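PDB 5E7P: cell division control protein Cdc48, which probably binds and hydrolyses ATP as an AAA ATPase of the Cdc48 type with two AAA modules, and holds ADP in this crystal. Local coordinates for residues P343-I348 and N372-L377. Residues are numbered along the deposited sequence; the frame is centred on the assembly and turned at random.
Sequences PVATLI and NVDARL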
# COMPACT_ATOMS: atom_id res chain seq x y z
N PRO A 343 -16.70 10.93 20.72
CA PRO A 343 -16.72 10.76 22.18
C PRO A 343 -16.72 9.30 22.61
O PRO A 343 -16.20 8.97 23.68
CB PRO A 343 -18.05 11.41 22.59
CG PRO A 343 -18.31 12.42 21.53
CD PRO A 343 -17.79 11.81 20.26
N VAL A 344 -17.29 8.43 21.78
CA VAL A 344 -17.36 7.01 22.08
C VAL A 344 -15.96 6.37 22.17
O VAL A 344 -15.78 5.37 22.86
CB VAL A 344 -18.21 6.25 21.04
CG1 VAL A 344 -17.49 6.21 19.69
CG2 VAL A 344 -18.54 4.85 21.51
N ALA A 345 -14.99 6.97 21.49
CA ALA A 345 -13.63 6.44 21.48
C ALA A 345 -13.03 6.45 22.87
O ALA A 345 -12.25 5.56 23.22
CB ALA A 345 -12.76 7.22 20.50
N THR A 346 -13.39 7.46 23.66
CA THR A 346 -12.90 7.56 25.03
C THR A 346 -13.36 6.36 25.87
O THR A 346 -12.57 5.79 26.63
CB THR A 346 -13.36 8.86 25.71
OG1 THR A 346 -12.66 9.97 25.11
CG2 THR A 346 -13.05 8.84 27.20
N LEU A 347 -14.62 5.98 25.71
CA LEU A 347 -15.17 4.84 26.44
C LEU A 347 -14.64 3.51 25.91
O LEU A 347 -14.41 2.57 26.67
CB LEU A 347 -16.70 4.85 26.40
CG LEU A 347 -17.36 6.01 27.15
CD1 LEU A 347 -18.87 5.90 27.10
CD2 LEU A 347 -16.87 6.06 28.59
N ILE A 348 -14.45 3.43 24.59
CA ILE A 348 -13.88 2.24 23.98
C ILE A 348 -12.46 2.01 24.48
O ILE A 348 -12.08 0.89 24.82
CB ILE A 348 -13.90 2.32 22.45
CG1 ILE A 348 -15.34 2.36 21.94
CG2 ILE A 348 -13.18 1.13 21.84
CD1 ILE A 348 -15.46 2.46 20.44
N ASN A 372 -2.88 6.15 11.63
CA ASN A 372 -4.31 6.19 11.33
C ASN A 372 -5.15 5.72 12.51
O ASN A 372 -6.38 5.76 12.46
CB ASN A 372 -4.63 5.36 10.08
CG ASN A 372 -4.25 6.07 8.80
OD1 ASN A 372 -4.04 7.28 8.78
ND2 ASN A 372 -4.19 5.31 7.71
N VAL A 373 -4.48 5.28 13.57
CA VAL A 373 -5.16 4.85 14.78
C VAL A 373 -5.10 5.95 15.84
O VAL A 373 -4.10 6.67 15.93
CB VAL A 373 -4.54 3.56 15.35
CG1 VAL A 373 -5.32 3.07 16.56
CG2 VAL A 373 -4.51 2.49 14.29
N ASP A 374 -6.18 6.09 16.60
CA ASP A 374 -6.29 7.03 17.72
C ASP A 374 -4.99 7.07 18.52
O ASP A 374 -4.48 6.03 18.93
CB ASP A 374 -7.45 6.61 18.63
CG ASP A 374 -7.92 7.73 19.55
OD1 ASP A 374 -7.09 8.51 20.06
OD2 ASP A 374 -9.15 7.82 19.76
N ALA A 375 -4.46 8.27 18.73
CA ALA A 375 -3.18 8.45 19.40
C ALA A 375 -3.15 7.83 20.79
O ALA A 375 -2.11 7.39 21.26
CB ALA A 375 -2.82 9.92 19.48
N ARG A 376 -4.31 7.80 21.44
CA ARG A 376 -4.42 7.31 22.81
C ARG A 376 -4.29 5.79 22.89
O ARG A 376 -4.19 5.24 23.99
CB ARG A 376 -5.74 7.77 23.43
CG ARG A 376 -5.85 9.29 23.53
CD ARG A 376 -7.26 9.73 23.89
NE ARG A 376 -8.22 9.41 22.84
CZ ARG A 376 -9.53 9.61 22.94
NH1 ARG A 376 -10.05 10.12 24.06
NH2 ARG A 376 -10.33 9.28 21.93
N LEU A 377 -4.29 5.12 21.74
CA LEU A 377 -4.06 3.67 21.70
C LEU A 377 -2.57 3.39 21.73
O LEU A 377 -2.12 2.41 22.32
CB LEU A 377 -4.70 3.05 20.45
CG LEU A 377 -4.46 1.55 20.22
CD1 LEU A 377 -5.73 0.85 19.76
CD2 LEU A 377 -3.34 1.33 19.22
O HOH W 1 -12.66 10.65 22.43
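A water molecule joins R376 to T346: it accepts a hydrogen bond from R376 NH2 at 2.7 Å and is hydrogen-bonded to T346 OG1. Beside this bridge the hydroxyl lies at the guanidinium edge, near its plane, with T346 OG1 2.8 Å from R376 NH1. T346 OG1 stands beside its own backbone N (chi1 -70°). One helical position earlier, the methyl of A345 packs obliquely against the guanidinium, A345 CB lying 3.5 Å from R376 NH2, and also touches the D374 carboxylate.

The guanidinium is aimed at the helix by D374, which it grips side-on. R376 NH2 forms a salt bridge to D374 OD2 at 2.9 Å, on the syn lone pair of that oxygen, while R376 NE gives a nearly straight bond (171°) to D374 OD1. A bend at chi3 (-66°) turns the arginine chain back for this pairing, which should limit rotation of its flat group. L349, further along helix 344-356, is touched by both D374 and R376.

Away from the ADP sites, the contact joins the start of this helix to the loop between strands 361-366 and 385-388 of the first AAA domain, where D374 OD1 also accepts from the backbone N of R376, 3.2 Å away, forming an Asx turn.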